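Side-chain contacts in putative glycosylhydrolase (Parabacteroides distasonis, PDB 3S5Q), which probably acts as a hydrolase of the 3-keto-disaccharide hydrolase family, built on a concanavalin A-like fold rich in antiparallel strands: residues Q106-P109 with E110-C114; K85-W88 with I89-I93; L23-D27 with L28-D32; W164-G167 with T168-P171. All coordinates share one frame; numbering follows the deposited sequence. Where two conformers were deposited one is given.

Contact 1: Q106-P109 with E110-C114; sequences QSYP and EYWRC
P109 wedges its ring against two aromatic side chains that follow it. Its CG sits almost squarely over one face of W112, 3.9 Å from the centroid of the five-membered ring. Its CB lies over a face of Y111, 4.0 Å from that ring's centroid. W112 runs beside the proline and points the same way, and further along its six-membered ring Y108 CD1 touches W112 CE3 at 3.7 Å. The Y108 and W112 planes are near parallel, 18° apart, but slid so far that they barely overlap. Here the chain enters the 3-10 segment 110-112, with W112 N giving a 3.0 Å hydrogen bond to P109 O. The looser side is polar. R113 keeps its chain extended from CG to NE, so that the guanidinium reaches back to the carbonyl before the proline: NH2 donates to Y108 O at 2.9 Å, nearly along the C=O axis, and NE adds a weak bond to the same oxygen and another to W105 O. Q106 comes no closer than 3.9 Å, from OE1 to R113 NH2, and a water accepting from this NH2 and, weakly, from Q106 NE2 spans the gap. Q126 takes the other terminal nitrogen, while Y111 OH bonds to E175 O. This turn thus combines proline-aromatic CH-pi packing with an arginine-carbonyl bond, and the arginine's charge probably polarises the carbonyl it grips.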
loop_
_atom_site.group_PDB
_atom_site.type_symbol
_atom_site.label_atom_id
_atom_site.label_comp_id
_atom_site.label_asym_id
_atom_site.label_seq_id
_atom_site.Cartn_x
_atom_site.Cartn_y
_atom_site.Cartn_z
ATOM N N GLN A 106 3.929 -12.758 -13.994
ATOM C CA GLN A 106 4.902 -12.700 -15.101
ATOM C C GLN A 106 4.241 -12.249 -16.442
ATOM O O GLN A 106 4.923 -11.983 -17.438
ATOM C CB GLN A 106 5.559 -14.102 -15.243
ATOM C CG GLN A 106 6.861 -14.205 -16.059
ATOM C CD GLN A 106 7.984 -13.247 -15.596
ATOM O OE1 GLN A 106 8.178 -12.990 -14.386
ATOM N NE2 GLN A 106 8.738 -12.726 -16.575
ATOM N N SER A 107 2.911 -12.180 -16.454
ATOM C CA SER A 107 2.138 -11.711 -17.598
ATOM C C SER A 107 1.927 -10.190 -17.571
ATOM O O SER A 107 1.361 -9.634 -18.538
ATOM C CB SER A 107 0.756 -12.385 -17.622
ATOM O OG SER A 107 0.837 -13.736 -18.056
ATOM N N TYR A 108 2.361 -9.527 -16.492
ATOM C CA TYR A 108 2.161 -8.072 -16.303
ATOM C C TYR A 108 3.495 -7.342 -16.147
ATOM O O TYR A 108 4.484 -7.899 -15.627
ATOM C CB TYR A 108 1.280 -7.776 -15.056
ATOM C CG TYR A 108 -0.045 -8.511 -15.183
ATOM C CD1 TYR A 108 -1.081 -7.987 -15.951
ATOM C CD2 TYR A 108 -0.211 -9.780 -14.642
ATOM C CE1 TYR A 108 -2.285 -8.674 -16.118
ATOM C CE2 TYR A 108 -1.414 -10.503 -14.826
ATOM C CZ TYR A 108 -2.445 -9.929 -15.559
ATOM O OH TYR A 108 -3.627 -10.612 -15.753
ATOM N N PRO A 109 3.536 -6.074 -16.580
ATOM C CA PRO A 109 4.772 -5.295 -16.393
ATOM C C PRO A 109 5.246 -5.267 -14.930
ATOM O O PRO A 109 4.410 -5.308 -13.998
ATOM C CB PRO A 109 4.376 -3.878 -16.858
ATOM C CG PRO A 109 3.184 -4.026 -17.651
ATOM C CD PRO A 109 2.490 -5.311 -17.279
ATOM N N GLU A 110 6.574 -5.218 -14.738
ATOM C CA GLU A 110 7.190 -5.046 -13.418
ATOM C C GLU A 110 6.581 -3.901 -12.607
ATOM O O GLU A 110 6.483 -3.983 -11.386
ATOM C CB GLU A 110 8.710 -4.788 -13.535
ATOM C CG GLU A 110 9.528 -6.036 -13.791
ATOM C CD GLU A 110 11.066 -5.814 -13.717
ATOM O OE1 GLU A 110 11.536 -4.653 -13.501
ATOM O OE2 GLU A 110 11.798 -6.820 -13.871
ATOM N N TYR A 111 6.199 -2.811 -13.274
ATOM C CA TYR A 111 5.701 -1.626 -12.540
ATOM C C TYR A 111 4.198 -1.711 -12.221
ATOM O O TYR A 111 3.581 -0.728 -11.784
ATOM C CB TYR A 111 6.104 -0.333 -13.243
ATOM C CG TYR A 111 5.655 -0.189 -14.669
ATOM C CD1 TYR A 111 6.335 -0.839 -15.737
ATOM C CD2 TYR A 111 4.558 0.597 -14.971
ATOM C CE1 TYR A 111 5.936 -0.635 -17.075
ATOM C CE2 TYR A 111 4.142 0.771 -16.274
ATOM C CZ TYR A 111 4.826 0.175 -17.319
ATOM O OH TYR A 111 4.352 0.392 -18.575
ATOM N N TRP A 112 3.646 -2.916 -12.422
ATOM C CA TRP A 112 2.324 -3.330 -11.898
ATOM C C TRP A 112 2.409 -4.250 -10.658
ATOM O O TRP A 112 1.392 -4.514 -10.029
ATOM C CB TRP A 112 1.530 -4.074 -12.975
ATOM C CG TRP A 112 1.016 -3.213 -14.171
ATOM C CD1 TRP A 112 1.596 -2.068 -14.722
ATOM C CD2 TRP A 112 -0.136 -3.488 -14.960
ATOM N NE1 TRP A 112 0.852 -1.632 -15.791
ATOM C CE2 TRP A 112 -0.215 -2.493 -15.963
ATOM C CE3 TRP A 112 -1.144 -4.466 -14.897
ATOM C CZ2 TRP A 112 -1.250 -2.473 -16.910
ATOM C CZ3 TRP A 112 -2.151 -4.447 -15.845
ATOM C CH2 TRP A 112 -2.207 -3.433 -16.817
ATOM N N ARG A 113 3.608 -4.720 -10.297
ATOM C CA ARG A 113 3.772 -5.744 -9.264
ATOM C C ARG A 113 3.946 -5.173 -7.847
ATOM O O ARG A 113 3.998 -3.938 -7.644
ATOM C CB ARG A 113 4.947 -6.638 -9.666
ATOM C CG ARG A 113 4.770 -7.299 -11.022
ATOM C CD ARG A 113 5.945 -8.199 -11.354
ATOM N NE ARG A 113 5.936 -8.615 -12.751
ATOM C CZ ARG A 113 7.003 -9.011 -13.441
ATOM N NH1 ARG A 113 8.197 -9.062 -12.855
ATOM N NH2 ARG A 113 6.869 -9.366 -14.709
ATOM N N CYS A 114 3.999 -6.067 -6.861
ATOM C CA CYS A 114 4.063 -5.669 -5.422
ATOM C C CYS A 114 5.038 -4.554 -5.075
ATOM O O CYS A 114 6.213 -4.606 -5.456
ATOM C CB CYS A 114 4.388 -6.889 -4.564
ATOM S SG CYS A 114 3.866 -6.647 -2.879
HETATM O O HOH W 1 9.431 -9.677 -16.504
#

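Contact 2: K85-W88 with I89-I93; sequences KGNW and IPSSI
In the loop that joins the antiparallel neighbours 75-82 and 93-98, the W88 carbonyl is gripped from both faces of its plane. S91 N donates to W88 O at 3.0 Å from well above one face, closing a turn. S92 OG donates to the same oxygen from the other face at 2.6 Å. One residue earlier, N87 O receives the hydroxyl of S91 at 2.7 Å, so two serines in a row tie down two successive carbonyls just as the chain enters strand 93-98. This edge strand of the five-stranded sheet leaves the loop beside W88, whose indole meets W54 edge-to-face and rests on V79 and C82. The W88 side chain stands between its own backbone N and carbonyl carbon (chi1 67°), a setting that brings the indole over the backbone N of I89. I89 CG1 makes a CH-pi contact over the six-membered ring, 3.8 Å from its centroid and 10° off the normal. S92 OG approaches the same indole differently, in plane at its edge, 3.6 Å from CE3 of W88. The N87 side chain crosses that of P90 at about a right angle, OD1 of N87 lying 3.5 Å from P90 CG, while I89 touches W179 and L180.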
loop_
_atom_site.group_PDB
_atom_site.type_symbol
_atom_site.label_atom_id
_atom_site.label_comp_id
_atom_site.label_asym_id
_atom_site.label_seq_id
_atom_site.Cartn_x
_atom_site.Cartn_y
_atom_site.Cartn_z
ATOM N N LYS A 85 -12.956 9.630 -2.458
ATOM C CA LYS A 85 -13.067 8.225 -2.128
ATOM C C LYS A 85 -14.013 7.507 -3.110
ATOM O O LYS A 85 -13.726 6.382 -3.537
ATOM C CB LYS A 85 -13.470 8.040 -0.658
ATOM C CG LYS A 85 -12.341 8.453 0.292
ATOM C CD LYS A 85 -12.706 8.254 1.777
ATOM C CE LYS A 85 -13.378 9.433 2.434
ATOM N NZ LYS A 85 -13.466 9.184 3.921
ATOM N N GLY A 86 -15.083 8.187 -3.526
ATOM C CA GLY A 86 -16.028 7.628 -4.508
ATOM C C GLY A 86 -15.386 7.312 -5.847
ATOM O O GLY A 86 -15.573 6.241 -6.436
ATOM N N ASN A 87 -14.579 8.236 -6.317
ATOM C CA ASN A 87 -13.948 8.102 -7.599
ATOM C C ASN A 87 -12.452 7.970 -7.368
ATOM O O ASN A 87 -11.699 8.757 -7.892
ATOM C CB ASN A 87 -14.317 9.358 -8.429
ATOM C CG ASN A 87 -13.842 9.294 -9.850
ATOM O OD1 ASN A 87 -13.682 8.218 -10.399
ATOM N ND2 ASN A 87 -13.609 10.474 -10.467
ATOM N N TRP A 88 -12.015 6.985 -6.571
ATOM C CA TRP A 88 -10.632 6.966 -6.079
ATOM C C TRP A 88 -9.590 6.641 -7.156
ATOM O O TRP A 88 -8.453 7.083 -7.059
ATOM C CB TRP A 88 -10.440 6.025 -4.868
ATOM C CG TRP A 88 -10.611 4.552 -5.180
ATOM C CD1 TRP A 88 -11.777 3.862 -5.208
ATOM C CD2 TRP A 88 -9.579 3.623 -5.504
ATOM N NE1 TRP A 88 -11.543 2.540 -5.539
ATOM C CE2 TRP A 88 -10.195 2.369 -5.720
ATOM C CE3 TRP A 88 -8.194 3.725 -5.641
ATOM C CZ2 TRP A 88 -9.465 1.225 -6.064
ATOM C CZ3 TRP A 88 -7.468 2.599 -5.976
ATOM C CH2 TRP A 88 -8.100 1.362 -6.195
ATOM N N ILE A 89 -9.972 5.911 -8.192
ATOM C CA ILE A 89 -8.957 5.415 -9.124
ATOM C C ILE A 89 -8.129 6.562 -9.755
ATOM O O ILE A 89 -6.925 6.523 -9.689
ATOM C CB ILE A 89 -9.549 4.443 -10.165
ATOM C CG1 ILE A 89 -9.894 3.110 -9.472
ATOM C CG2 ILE A 89 -8.531 4.229 -11.347
ATOM C CD1 ILE A 89 -10.890 2.208 -10.274
ATOM N N PRO A 90 -8.774 7.563 -10.365
ATOM C CA PRO A 90 -8.039 8.682 -10.937
ATOM C C PRO A 90 -7.738 9.783 -9.937
ATOM O O PRO A 90 -7.196 10.810 -10.347
ATOM C CB PRO A 90 -9.019 9.220 -11.974
ATOM C CG PRO A 90 -10.344 8.889 -11.379
ATOM C CD PRO A 90 -10.175 7.577 -10.810
ATOM N N SER A 91 -8.077 9.580 -8.666
ATOM C CA SER A 91 -7.990 10.625 -7.677
ATOM C C SER A 91 -7.089 10.215 -6.536
ATOM O O SER A 91 -7.283 10.677 -5.413
ATOM C CB SER A 91 -9.377 10.939 -7.107
ATOM O OG SER A 91 -10.358 11.041 -8.116
ATOM N N SER A 92 -6.133 9.322 -6.801
ATOM C CA SER A 92 -5.243 8.858 -5.760
ATOM C C SER A 92 -4.000 8.224 -6.355
ATOM O O SER A 92 -3.886 8.058 -7.587
ATOM C CB SER A 92 -5.982 7.859 -4.863
ATOM O OG SER A 92 -6.290 6.723 -5.623
ATOM N N ILE A 93 -3.070 7.893 -5.462
ATOM C CA ILE A 93 -1.889 7.135 -5.810
ATOM C C ILE A 93 -1.915 5.774 -5.049
ATOM O O ILE A 93 -2.025 5.718 -3.814
ATOM C CB ILE A 93 -0.606 7.907 -5.523
ATOM C CG1 ILE A 93 -0.655 9.269 -6.269
ATOM C CG2 ILE A 93 0.595 7.014 -5.940
ATOM C CD1 ILE A 93 0.543 10.160 -6.032
#

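Contact 3: L23-D27 with L28-D32; sequences LFDKD and LSNAD. With EDO (1,2-ethanediol), chain I.
The N30 side chain bridges two backbone groups of the loop ahead of it: OD1 accepts from D25 N at 2.9 Å, and ND2 donates to L23 O at 3.0 Å. The loop links strand 20-22 to the edge strand 31-32 through two type I turns that share L28, D25 to L28 and L28 to A31, the first closed by L28 N bonding to D25 O. Across D27 and S29 lies an Asx turn. With CG of D27 set between its backbone N and carbonyl carbon (chi1 58°), OD1 receives both S29 N and S29 OG, each at 2.9 Å. The D25 carboxylate stacks on the N30 amide, their planes 25° apart, with OD2 standing 3.5 Å from N30 CG. F24 turns its ring nearly perpendicular to the N30 amide and packs CD1 against A31 CB at 3.7 Å, while its CB meets L28 CD2. Farther out, L45 of strand 44-47 touches both F24 and L28, T55 touches F24, and K56 NZ hydrogen-bonds to S29 O. An ethanediol, probably from the crystallisation liquor and also bonded to I209 O, takes an almost straight hydrogen bond from F24 N to its O2, 2.9 Å long.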
loop_
_atom_site.group_PDB
_atom_site.type_symbol
_atom_site.label_atom_id
_atom_site.label_comp_id
_atom_site.label_asym_id
_atom_site.label_seq_id
_atom_site.Cartn_x
_atom_site.Cartn_y
_atom_site.Cartn_z
ATOM N N LEU A 23 -3.452 3.582 12.794
ATOM C CA LEU A 23 -4.265 4.317 11.843
ATOM C C LEU A 23 -5.757 4.208 12.145
ATOM O O LEU A 23 -6.497 5.191 12.049
ATOM C CB LEU A 23 -4.003 3.838 10.416
ATOM C CG LEU A 23 -4.615 4.720 9.342
ATOM C CD1 LEU A 23 -3.951 6.083 9.396
ATOM C CD2 LEU A 23 -4.414 4.064 7.994
ATOM N N PHE A 24 -6.192 3.000 12.486
ATOM C CA PHE A 24 -7.607 2.753 12.766
ATOM C C PHE A 24 -7.803 2.339 14.205
ATOM O O PHE A 24 -7.033 1.533 14.729
ATOM C CB PHE A 24 -8.139 1.629 11.879
ATOM C CG PHE A 24 -8.061 1.921 10.420
ATOM C CD1 PHE A 24 -8.617 3.097 9.903
ATOM C CD2 PHE A 24 -7.424 1.046 9.562
ATOM C CE1 PHE A 24 -8.551 3.368 8.554
ATOM C CE2 PHE A 24 -7.364 1.313 8.213
ATOM C CZ PHE A 24 -7.925 2.481 7.708
ATOM N N ASP A 25 -8.856 2.882 14.805
ATOM C CA ASP A 25 -9.376 2.430 16.093
ATOM C C ASP A 25 -9.800 0.998 16.058
ATOM O O ASP A 25 -10.185 0.468 15.013
ATOM C CB ASP A 25 -10.616 3.241 16.497
ATOM C CG ASP A 25 -10.271 4.631 16.861
ATOM O OD1 ASP A 25 -9.132 4.803 17.372
ATOM O OD2 ASP A 25 -11.099 5.537 16.605
ATOM N N LYS A 26 -9.809 0.415 17.242
ATOM C CA LYS A 26 -10.068 -0.995 17.408
ATOM C C LYS A 26 -11.458 -1.387 16.892
ATOM O O LYS A 26 -11.647 -2.487 16.373
ATOM C CB LYS A 26 -9.894 -1.344 18.881
ATOM C CG LYS A 26 -8.425 -1.285 19.359
ATOM C CD LYS A 26 -8.342 -1.557 20.858
ATOM C CE LYS A 26 -6.898 -1.601 21.386
ATOM N NZ LYS A 26 -6.796 -1.414 22.905
ATOM N N ASP A 27 -12.421 -0.479 17.012
ATOM C CA ASP A 27 -13.781 -0.728 16.493
ATOM C C ASP A 27 -14.027 -0.148 15.087
ATOM O O ASP A 27 -15.163 -0.190 14.587
ATOM C CB ASP A 27 -14.837 -0.190 17.468
ATOM C CG ASP A 27 -14.687 1.304 17.744
ATOM O OD1 ASP A 27 -14.006 2.032 16.982
ATOM O OD2 ASP A 27 -15.254 1.762 18.758
ATOM N N LEU A 28 -12.959 0.387 14.477
ATOM C CA LEU A 28 -13.005 1.061 13.163
ATOM C C LEU A 28 -13.941 2.287 13.107
ATOM O O LEU A 28 -14.414 2.687 12.021
ATOM C CB LEU A 28 -13.325 0.050 12.045
ATOM C CG LEU A 28 -12.451 -1.220 11.974
ATOM C CD1 LEU A 28 -12.978 -2.152 10.894
ATOM C CD2 LEU A 28 -10.957 -0.920 11.757
ATOM N N SER A 29 -14.156 2.933 14.253
ATOM C CA SER A 29 -15.074 4.070 14.308
ATOM C C SER A 29 -14.548 5.291 13.539
ATOM O O SER A 29 -15.335 6.149 13.169
ATOM C CB SER A 29 -15.407 4.463 15.758
ATOM O OG SER A 29 -14.264 4.853 16.493
ATOM N N ASN A 30 -13.232 5.345 13.292
ATOM C CA ASN A 30 -12.621 6.435 12.548
ATOM C C ASN A 30 -12.322 6.014 11.100
ATOM O O ASN A 30 -11.460 6.603 10.433
ATOM C CB ASN A 30 -11.341 6.911 13.257
ATOM C CG ASN A 30 -10.220 5.859 13.229
ATOM O OD1 ASN A 30 -10.482 4.647 13.190
ATOM N ND2 ASN A 30 -8.972 6.322 13.235
ATOM N N ALA A 31 -13.015 4.974 10.632
ATOM C CA ALA A 31 -12.863 4.491 9.249
ATOM C C ALA A 31 -14.189 4.525 8.508
ATOM O O ALA A 31 -15.243 4.367 9.125
ATOM C CB ALA A 31 -12.299 3.060 9.220
ATOM N N ASP A 32 -14.099 4.722 7.193
ATOM C CA ASP A 32 -15.224 4.581 6.287
ATOM C C ASP A 32 -15.127 3.236 5.561
ATOM O O ASP A 32 -14.204 3.009 4.761
ATOM C CB ASP A 32 -15.233 5.718 5.267
ATOM C CG ASP A 32 -16.393 5.630 4.318
ATOM O OD1 ASP A 32 -16.363 4.798 3.381
ATOM O OD2 ASP A 32 -17.352 6.400 4.509
HETATM C C1 EDO I . -3.980 -1.640 13.324
HETATM O O1 EDO I . -3.934 -2.518 12.191
HETATM C C2 EDO I . -5.083 -0.615 13.104
HETATM O O2 EDO I . -4.540 0.645 12.660
#

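Contact 4: W164-G167 with T168-P171; sequences WTSG and TTNP. With EDO (1,2-ethanediol), chain H; EDO (1,2-ethanediol), chain G.
W164 meets N170 with its edge and P171 with its face. NE1 donates to N170 OD1 at 2.9 Å, the oxygen lying in the indole plane while the amide is turned 76° against it. P171 crosses at about a right angle, bringing CD over the five-membered ring, 3.5 Å from its centroid. Between these ends the loop, which follows strand 154-160, folds into an ST turn at S166. The serine oxygen stands anti to its own backbone N (chi1 173°), pointing along the chain, where it collects T168 N at 3.0 Å and T169 N at 2.9 Å. These two amides thus share one hydroxyl oxygen, which is also bonded to a water that reaches T169 OG1. A second water accepts from S166 N and donates to T169 O, bridging the two backbone groups. The N170 amide is fixed by further bonds: ND2 bonds to T174 OG1 and G119 O, which sets which end faces the indole. H120 meets the W164 ring obliquely. Two ethanediols, probably from the crystallisation liquor, bind here; one accepts from T165 OG1, and the other gives its O2 hydroxyl to N170 O at 2.8 Å.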
loop_
_atom_site.group_PDB
_atom_site.type_symbol
_atom_site.label_atom_id
_atom_site.label_comp_id
_atom_site.label_asym_id
_atom_site.label_seq_id
_atom_site.Cartn_x
_atom_site.Cartn_y
_atom_site.Cartn_z
ATOM N N TRP A 164 6.755 13.104 -13.154
ATOM C CA TRP A 164 5.617 12.612 -13.914
ATOM C C TRP A 164 4.808 13.754 -14.532
ATOM O O TRP A 164 3.664 14.003 -14.155
ATOM C CB TRP A 164 4.762 11.706 -13.057
ATOM C CG TRP A 164 5.293 10.276 -13.072
ATOM C CD1 TRP A 164 4.860 9.262 -13.864
ATOM C CD2 TRP A 164 6.413 9.752 -12.322
ATOM N NE1 TRP A 164 5.615 8.114 -13.641
ATOM C CE2 TRP A 164 6.582 8.398 -12.705
ATOM C CE3 TRP A 164 7.298 10.302 -11.384
ATOM C CZ2 TRP A 164 7.592 7.569 -12.149
ATOM C CZ3 TRP A 164 8.306 9.506 -10.862
ATOM C CH2 TRP A 164 8.440 8.147 -11.238
ATOM N N THR A 165 5.401 14.445 -15.505
ATOM C CA THR A 165 4.719 15.562 -16.160
ATOM C C THR A 165 3.670 15.116 -17.202
ATOM O O THR A 165 2.789 15.906 -17.587
ATOM C CB THR A 165 5.733 16.511 -16.803
ATOM O OG1 THR A 165 6.630 15.772 -17.622
ATOM C CG2 THR A 165 6.498 17.231 -15.721
ATOM N N SER A 166 3.759 13.859 -17.630
ATOM C CA SER A 166 2.719 13.217 -18.502
ATOM C C SER A 166 1.754 12.327 -17.716
ATOM O O SER A 166 2.204 11.568 -16.849
ATOM C CB SER A 166 3.379 12.363 -19.605
ATOM O OG SER A 166 2.420 11.596 -20.374
ATOM N N GLY A 167 0.445 12.410 -18.035
ATOM C CA GLY A 167 -0.568 11.459 -17.542
ATOM C C GLY A 167 -0.608 10.101 -18.234
ATOM O O GLY A 167 -1.274 9.145 -17.745
ATOM N N THR A 168 0.103 9.997 -19.349
ATOM C CA THR A 168 0.092 8.786 -20.200
ATOM C C THR A 168 1.410 8.031 -20.368
ATOM O O THR A 168 1.408 6.846 -20.767
ATOM C CB THR A 168 -0.386 9.165 -21.606
ATOM O OG1 THR A 168 0.559 10.071 -22.205
ATOM C CG2 THR A 168 -1.835 9.824 -21.552
ATOM N N THR A 169 2.527 8.725 -20.136
ATOM C CA THR A 169 3.869 8.208 -20.410
ATOM C C THR A 169 4.759 8.413 -19.171
ATOM O O THR A 169 4.854 9.536 -18.652
ATOM C CB THR A 169 4.488 8.936 -21.666
ATOM O OG1 THR A 169 3.547 8.856 -22.734
ATOM C CG2 THR A 169 5.859 8.302 -22.095
ATOM N N ASN A 170 5.343 7.314 -18.669
ATOM C CA ASN A 170 6.337 7.378 -17.598
ATOM C C ASN A 170 7.615 8.063 -18.095
ATOM O O ASN A 170 7.878 8.076 -19.315
ATOM C CB ASN A 170 6.604 5.971 -17.044
ATOM C CG ASN A 170 5.391 5.389 -16.308
ATOM O OD1 ASN A 170 4.805 6.076 -15.480
ATOM N ND2 ASN A 170 5.005 4.121 -16.611
ATOM N N PRO A 171 8.416 8.668 -17.183
ATOM C CA PRO A 171 9.673 9.328 -17.644
ATOM C C PRO A 171 10.538 8.435 -18.542
ATOM O O PRO A 171 11.194 8.942 -19.450
ATOM C CB PRO A 171 10.390 9.671 -16.326
ATOM C CG PRO A 171 9.235 9.987 -15.387
ATOM C CD PRO A 171 8.089 9.037 -15.790
HETATM C C1 EDO H . 8.052 12.603 -19.930
HETATM O O1 EDO H . 8.100 12.368 -18.544
HETATM C C2 EDO H . 7.180 11.535 -20.566
HETATM O O2 EDO H . 7.986 10.400 -20.843
HETATM C C1 EDO G . 5.249 15.685 -21.537
HETATM O O1 EDO G . 6.096 15.617 -20.392
HETATM C C2 EDO G . 5.856 14.931 -22.726
HETATM O O2 EDO G . 5.086 13.877 -23.219
HETATM O O HOH W 2 5.692 11.567 -17.020
HETATM O O HOH W 3 3.072 11.913 -22.887
#

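The four contacts fall into two touching pairs. Contacts 1 and 4 meet where Y111 CE2 packs 3.5 Å from N170 ND2, and G119 serves both, through backbone bonds to Y111 and through its carbonyl to N170. Contacts 2 and 3 meet more lightly, K85 NZ lying 4.1 Å from D32 CB; they adjoin the outermost strands, 93-98 and 31-32, of the five-stranded sheet, and W54 links them by pairing with D32 and meeting W88. Contact 3 lies across the chain's centre from contacts 1 and 4, centre to centre about 32 and 35 Å. Contact 2 is intermediate, its nearest atoms about 8 Å from contact 4. The ethanediols at contacts 3 and 4 do not by themselves define an active site.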